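Local coordinates for protein POP2 (Saccharomyces cerevisiae, PDB 1UOC) that degrades poly(A) RNA from the 3' end in vitro through its RNase D domain and is probably a catalytic subunit of the CCR4-NOT mRNA deadenylase, at residues A[227-230]-A[231-234]; A[196-200]-A[201-205]. All blocks are in the same frame, centred on the assembly; numbering follows the deposited sequence.

Contact 1. Residues A[227-230]-A[231-234]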
ATOM      1  N   TYR A 227      -7.809  -2.757  15.158  1.00 63.06           N
ATOM      2  CA  TYR A 227      -6.675  -2.139  14.485  1.00 60.37           C
ATOM      3  C   TYR A 227      -6.835  -2.093  12.973  1.00 58.26           C
ATOM      4  O   TYR A 227      -5.865  -1.838  12.257  1.00 59.75           O
ATOM      5  CB  TYR A 227      -5.395  -2.892  14.843  1.00 61.76           C
ATOM      6  CG  TYR A 227      -5.108  -2.923  16.328  1.00 62.95           C
ATOM      7  CD1 TYR A 227      -4.512  -4.036  16.918  1.00 63.88           C
ATOM      8  CD2 TYR A 227      -5.431  -1.839  17.143  1.00 63.20           C
ATOM      9  CE1 TYR A 227      -4.247  -4.075  18.285  1.00 64.42           C
ATOM     10  CE2 TYR A 227      -5.168  -1.864  18.514  1.00 64.96           C
ATOM     11  CZ  TYR A 227      -4.576  -2.987  19.078  1.00 64.86           C
ATOM     12  OH  TYR A 227      -4.317  -3.019  20.432  1.00 65.88           O
ATOM     13  N   SER A 228      -8.049  -2.331  12.479  1.00 54.15           N
ATOM     14  CA  SER A 228      -8.277  -2.291  11.035  1.00 51.07           C
ATOM     15  C   SER A 228      -8.174  -0.850  10.508  1.00 48.12           C
ATOM     16  O   SER A 228      -8.347   0.115  11.256  1.00 45.41           O
ATOM     17  CB  SER A 228      -9.652  -2.876  10.684  1.00 48.99           C
ATOM     18  OG  SER A 228     -10.689  -1.943  10.935  1.00 49.41           O
ATOM     19  N   LEU A 229      -7.873  -0.719   9.222  1.00 46.40           N
ATOM     20  CA  LEU A 229      -7.753   0.589   8.593  1.00 45.67           C
ATOM     21  C   LEU A 229      -9.113   1.294   8.738  1.00 44.65           C
ATOM     22  O   LEU A 229      -9.187   2.507   8.949  1.00 42.12           O
ATOM     23  CB  LEU A 229      -7.411   0.409   7.106  1.00 44.19           C
ATOM     24  CG  LEU A 229      -6.590   1.423   6.294  1.00 44.81           C
ATOM     25  CD1 LEU A 229      -7.172   1.458   4.898  1.00 44.88           C
ATOM     26  CD2 LEU A 229      -6.615   2.818   6.899  1.00 43.37           C
ATOM     27  N   THR A 230     -10.186   0.517   8.633  1.00 45.02           N
ATOM     28  CA  THR A 230     -11.541   1.054   8.731  1.00 46.19           C
ATOM     29  C   THR A 230     -11.861   1.717  10.076  1.00 46.53           C
ATOM     30  O   THR A 230     -12.378   2.838  10.098  1.00 47.77           O
ATOM     31  CB  THR A 230     -12.592  -0.040   8.426  1.00 45.31           C
ATOM     32  OG1 THR A 230     -12.452  -0.464   7.062  1.00 47.19           O
ATOM     33  CG2 THR A 230     -13.994   0.497   8.617  1.00 47.62           C
ATOM     34  N   THR A 231     -11.555   1.051  11.189  1.00 45.52           N
ATOM     35  CA  THR A 231     -11.835   1.640  12.495  1.00 44.35           C
ATOM     36  C   THR A 231     -10.943   2.849  12.729  1.00 43.44           C
ATOM     37  O   THR A 231     -11.321   3.799  13.412  1.00 44.37           O
ATOM     38  CB  THR A 231     -11.690   0.591  13.658  1.00 45.24           C
ATOM     39  OG1 THR A 231     -11.129   1.215  14.819  1.00 44.32           O
ATOM     40  CG2 THR A 231     -10.838  -0.573  13.245  1.00 46.80           C
ATOM     41  N   LEU A 232      -9.761   2.832  12.135  1.00 42.97           N
ATOM     42  CA  LEU A 232      -8.853   3.963  12.276  1.00 42.79           C
ATOM     43  C   LEU A 232      -9.447   5.141  11.504  1.00 42.90           C
ATOM     44  O   LEU A 232      -9.481   6.268  12.000  1.00 41.57           O
ATOM     45  CB  LEU A 232      -7.468   3.605  11.724  1.00 43.49           C
ATOM     46  CG  LEU A 232      -6.282   4.564  11.901  1.00 42.70           C
ATOM     47  CD1 LEU A 232      -5.971   5.215  10.583  1.00 44.94           C
ATOM     48  CD2 LEU A 232      -6.565   5.603  12.969  1.00 43.04           C
ATOM     49  N   ALA A 233      -9.933   4.873  10.293  1.00 43.08           N
ATOM     50  CA  ALA A 233     -10.537   5.921   9.473  1.00 44.01           C
ATOM     51  C   ALA A 233     -11.788   6.495  10.152  1.00 44.54           C
ATOM     52  O   ALA A 233     -12.048   7.695  10.069  1.00 43.92           O
ATOM     53  CB  ALA A 233     -10.882   5.380   8.094  1.00 41.98           C
ATOM     54  N   ASP A 234     -12.561   5.648  10.825  1.00 45.46           N
ATOM     55  CA  ASP A 234     -13.750   6.139  11.517  1.00 47.62           C
ATOM     56  C   ASP A 234     -13.376   7.099  12.638  1.00 48.40           C
ATOM     57  O   ASP A 234     -13.929   8.195  12.727  1.00 49.93           O
ATOM     58  CB  ASP A 234     -14.572   4.988  12.096  1.00 47.11           C
ATOM     59  CG  ASP A 234     -15.238   4.160  11.024  1.00 48.30           C
ATOM     60  OD1 ASP A 234     -15.667   4.747  10.005  1.00 46.48           O
ATOM     61  OD2 ASP A 234     -15.353   2.928  11.210  1.00 50.77           O
TER

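Contact 2. Residues A[196-200]-A[201-205]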
ATOM      1  N   ASN A 196      12.739   4.696   3.575  1.00 34.35           N
ATOM      2  CA  ASN A 196      11.918   5.527   4.455  1.00 34.12           C
ATOM      3  C   ASN A 196      10.474   5.051   4.371  1.00 32.65           C
ATOM      4  O   ASN A 196       9.768   5.364   3.417  1.00 33.14           O
ATOM      5  CB  ASN A 196      12.040   6.992   4.004  1.00 36.32           C
ATOM      6  CG  ASN A 196      11.414   7.970   4.975  1.00 38.30           C
ATOM      7  OD1 ASN A 196      10.815   7.584   5.978  1.00 41.89           O
ATOM      8  ND2 ASN A 196      11.546   9.255   4.672  1.00 41.57           N
ATOM      9  N   PHE A 197      10.022   4.281   5.353  1.00 32.49           N
ATOM     10  CA  PHE A 197       8.655   3.800   5.283  1.00 33.42           C
ATOM     11  C   PHE A 197       7.995   3.566   6.632  1.00 33.50           C
ATOM     12  O   PHE A 197       8.658   3.414   7.656  1.00 33.92           O
ATOM     13  CB  PHE A 197       8.597   2.529   4.415  1.00 33.88           C
ATOM     14  CG  PHE A 197       8.909   1.251   5.153  1.00 35.38           C
ATOM     15  CD1 PHE A 197       7.947   0.641   5.949  1.00 36.09           C
ATOM     16  CD2 PHE A 197      10.153   0.645   5.028  1.00 37.61           C
ATOM     17  CE1 PHE A 197       8.212  -0.551   6.611  1.00 38.78           C
ATOM     18  CE2 PHE A 197      10.435  -0.553   5.686  1.00 38.76           C
ATOM     19  CZ  PHE A 197       9.461  -1.153   6.481  1.00 38.78           C
ATOM     20  N   TYR A 198       6.671   3.558   6.627  1.00 32.92           N
ATOM     21  CA  TYR A 198       5.911   3.330   7.847  1.00 35.03           C
ATOM     22  C   TYR A 198       4.775   2.339   7.665  1.00 34.31           C
ATOM     23  O   TYR A 198       4.143   2.278   6.614  1.00 34.37           O
ATOM     24  CB  TYR A 198       5.302   4.631   8.368  1.00 34.62           C
ATOM     25  CG  TYR A 198       6.305   5.636   8.865  1.00 36.49           C
ATOM     26  CD1 TYR A 198       7.002   6.454   7.979  1.00 35.51           C
ATOM     27  CD2 TYR A 198       6.574   5.757  10.231  1.00 35.21           C
ATOM     28  CE1 TYR A 198       7.952   7.374   8.444  1.00 38.55           C
ATOM     29  CE2 TYR A 198       7.516   6.669  10.704  1.00 36.10           C
ATOM     30  CZ  TYR A 198       8.202   7.474   9.809  1.00 38.26           C
ATOM     31  OH  TYR A 198       9.136   8.367  10.281  1.00 39.61           O
ATOM     32  N   ASP A 199       4.536   1.547   8.699  1.00 32.61           N
ATOM     33  CA  ASP A 199       3.425   0.614   8.685  1.00 35.10           C
ATOM     34  C   ASP A 199       2.405   1.333   9.569  1.00 36.46           C
ATOM     35  O   ASP A 199       2.539   1.356  10.798  1.00 35.74           O
ATOM     36  CB  ASP A 199       3.794  -0.718   9.330  1.00 36.23           C
ATOM     37  CG  ASP A 199       2.679  -1.728   9.213  1.00 39.36           C
ATOM     38  OD1 ASP A 199       1.501  -1.313   9.291  1.00 40.51           O
ATOM     39  OD2 ASP A 199       2.970  -2.933   9.049  1.00 41.81           O
ATOM     40  N   LEU A 200       1.409   1.949   8.942  1.00 35.56           N
ATOM     41  CA  LEU A 200       0.394   2.689   9.671  1.00 35.37           C
ATOM     42  C   LEU A 200      -0.326   1.807  10.686  1.00 35.80           C
ATOM     43  O   LEU A 200      -0.704   2.268  11.758  1.00 34.94           O
ATOM     44  CB  LEU A 200      -0.612   3.300   8.688  1.00 35.50           C
ATOM     45  CG  LEU A 200      -1.764   4.106   9.283  1.00 32.13           C
ATOM     46  CD1 LEU A 200      -1.230   5.124  10.260  1.00 29.04           C
ATOM     47  CD2 LEU A 200      -2.527   4.775   8.163  1.00 33.26           C
ATOM     48  N   ASN A 201      -0.511   0.540  10.341  1.00 37.57           N
ATOM     49  CA  ASN A 201      -1.177  -0.407  11.222  1.00 41.51           C
ATOM     50  C   ASN A 201      -0.398  -0.501  12.539  1.00 43.17           C
ATOM     51  O   ASN A 201      -0.960  -0.481  13.635  1.00 43.21           O
ATOM     52  CB  ASN A 201      -1.238  -1.773  10.526  1.00 43.79           C
ATOM     53  CG  ASN A 201      -1.748  -2.869  11.434  1.00 46.69           C
ATOM     54  OD1 ASN A 201      -1.071  -3.272  12.378  1.00 50.14           O
ATOM     55  ND2 ASN A 201      -2.953  -3.353  11.161  1.00 49.09           N
ATOM     56  N   LEU A 202       0.916  -0.593  12.420  1.00 44.27           N
ATOM     57  CA  LEU A 202       1.770  -0.674  13.586  1.00 43.77           C
ATOM     58  C   LEU A 202       1.766   0.638  14.389  1.00 43.79           C
ATOM     59  O   LEU A 202       1.662   0.614  15.614  1.00 45.59           O
ATOM     60  CB  LEU A 202       3.177  -1.063  13.131  1.00 43.12           C
ATOM     61  CG  LEU A 202       4.282  -1.198  14.167  1.00 47.41           C
ATOM     62  CD1 LEU A 202       4.877   0.163  14.409  1.00 47.99           C
ATOM     63  CD2 LEU A 202       3.744  -1.816  15.453  1.00 47.47           C
ATOM     64  N   VAL A 203       1.861   1.780  13.716  1.00 42.38           N
ATOM     65  CA  VAL A 203       1.853   3.055  14.421  1.00 42.73           C
ATOM     66  C   VAL A 203       0.558   3.206  15.228  1.00 45.34           C
ATOM     67  O   VAL A 203       0.574   3.673  16.373  1.00 45.51           O
ATOM     68  CB  VAL A 203       1.962   4.255  13.440  1.00 41.89           C
ATOM     69  CG1 VAL A 203       1.832   5.571  14.200  1.00 39.02           C
ATOM     70  CG2 VAL A 203       3.289   4.222  12.709  1.00 42.77           C
ATOM     71  N   TYR A 204      -0.558   2.804  14.620  1.00 46.23           N
ATOM     72  CA  TYR A 204      -1.861   2.891  15.254  1.00 47.57           C
ATOM     73  C   TYR A 204      -1.994   1.867  16.378  1.00 50.18           C
ATOM     74  O   TYR A 204      -2.510   2.187  17.448  1.00 48.93           O
ATOM     75  CB  TYR A 204      -2.960   2.681  14.204  1.00 46.97           C
ATOM     76  CG  TYR A 204      -4.384   2.819  14.713  1.00 45.87           C
ATOM     77  CD1 TYR A 204      -4.792   3.947  15.428  1.00 45.96           C
ATOM     78  CD2 TYR A 204      -5.334   1.832  14.446  1.00 46.81           C
ATOM     79  CE1 TYR A 204      -6.107   4.085  15.862  1.00 47.14           C
ATOM     80  CE2 TYR A 204      -6.652   1.961  14.872  1.00 47.18           C
ATOM     81  CZ  TYR A 204      -7.030   3.085  15.578  1.00 48.45           C
ATOM     82  OH  TYR A 204      -8.335   3.205  16.000  1.00 51.05           O
ATOM     83  N   LYS A 205      -1.530   0.642  16.143  1.00 52.58           N
ATOM     84  CA  LYS A 205      -1.627  -0.382  17.172  1.00 57.21           C
ATOM     85  C   LYS A 205      -0.952   0.051  18.462  1.00 58.44           C
ATOM     86  O   LYS A 205      -1.475  -0.193  19.543  1.00 59.13           O
ATOM     87  CB  LYS A 205      -1.022  -1.722  16.719  1.00 60.35           C
ATOM     88  CG  LYS A 205      -1.056  -2.773  17.841  1.00 64.48           C
ATOM     89  CD  LYS A 205      -0.899  -4.219  17.357  1.00 68.91           C
ATOM     90  CE  LYS A 205       0.539  -4.574  17.017  1.00 70.40           C
ATOM     91  NZ  LYS A 205       1.080  -3.723  15.916  1.00 72.86           N
TER
HETATM   92  O   HOH W   1       1.393  -4.301  11.091  1.00 43.77           O

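Contact 1. Residues A[227-230]-A[231-234]
Residues 227-230 lead into the first turn of helix 229-235, where L232 N bonds to S228 O (3.2 Å), A233 N to L229 O (2.8 Å) and D234 N to T230 O (2.9 Å). S228 is the N-cap. Its OG, turned back over the first turn (chi1 79°), accepts from T231 N at 3.1 Å with a nearly straight N-H angle of 167°; the oxygen lies too near the T231 methyl in the model, so its exact place is less sure. One helical turn apart, T230 and D234 lie side by side, pointing the same way. The T230 methyl CG2 lies 3.8 Å from D234 OD2, and the same OD2 stands 3.2 Å from T230 O, a meeting of two acceptors that the salt bridge from R240 to D234 OD1 probably helps to offset. On the inner side, L229 CD2 and L232 CD1 touch loosely at 4.4 Å. A233 adds a methyl to this side, its CB 3.4 Å from L229 O. L229 also rests on Q250, predicted to bind a catalytic divalent metal. L229, L232 and A233 thus face helix 247-264, meeting L253 and S257 there, while T231 and L232 lean on Y204 of helix 200-207.

Contact 2. Residues A[196-200]-A[201-205]
D199 and L202 hold the tight end of this turn: D199 OD1 accepts from L202 N at 3.3 Å, met from above the carboxylate plane, and D199 CB packs against L202 CB at 3.9 Å. With CG anti to the backbone N (chi1 -175°), the carboxylate turns back over the first N-H groups of the helix, OD1 facing L202 N and, in a weak, bent bond, N201 N. The backbone closes the turn, V203 N reaching D199 O at 3.0 Å and Y204 N reaching L200 O. D199 is thus the N-cap of helix 200-207, where strand 197-199, one of the two outermost in the sheet of this RNase D-type (DEDD) nuclease domain, runs into the helix, its axis at 56° to that of segment 201-205. The loop after strand 157-160 uses the same carboxylate: H162 N bonds to OD1 and A163 N to OD2. Shortening D199 to an alanine is likely to leave these four amides without the carboxylate that serves them, and a bridging water without OD2. Two places are looser. At the carboxylate end that water donates to D199 OD2 (2.9 Å) and N201 OD1 (3.0 Å); on the opposite face Y198 CD2 only grazes V203 CG2 at 4.4 Å.

Contact 2 comes first along the chain, at the passage from strand 197-199 into helix 200-207, and contact 1 follows at the start of helix 229-235, after a connection that is partly not modelled. Their centres lie about 13 Å apart, yet the helices touch at L232 CD2 and Y204 CE1, 3.3 Å apart, and the loop before helix 229-235 adds Y227 CE1, 3.5 Å from K205 CG. Helix 247-264 lies against both, S257 being touched by L200 and by L232. L229 of contact 1 touches Q250, and D199 of contact 2 lies about 8 Å, side chain to side chain, from D166, both predicted ligands of a catalytic divalent metal.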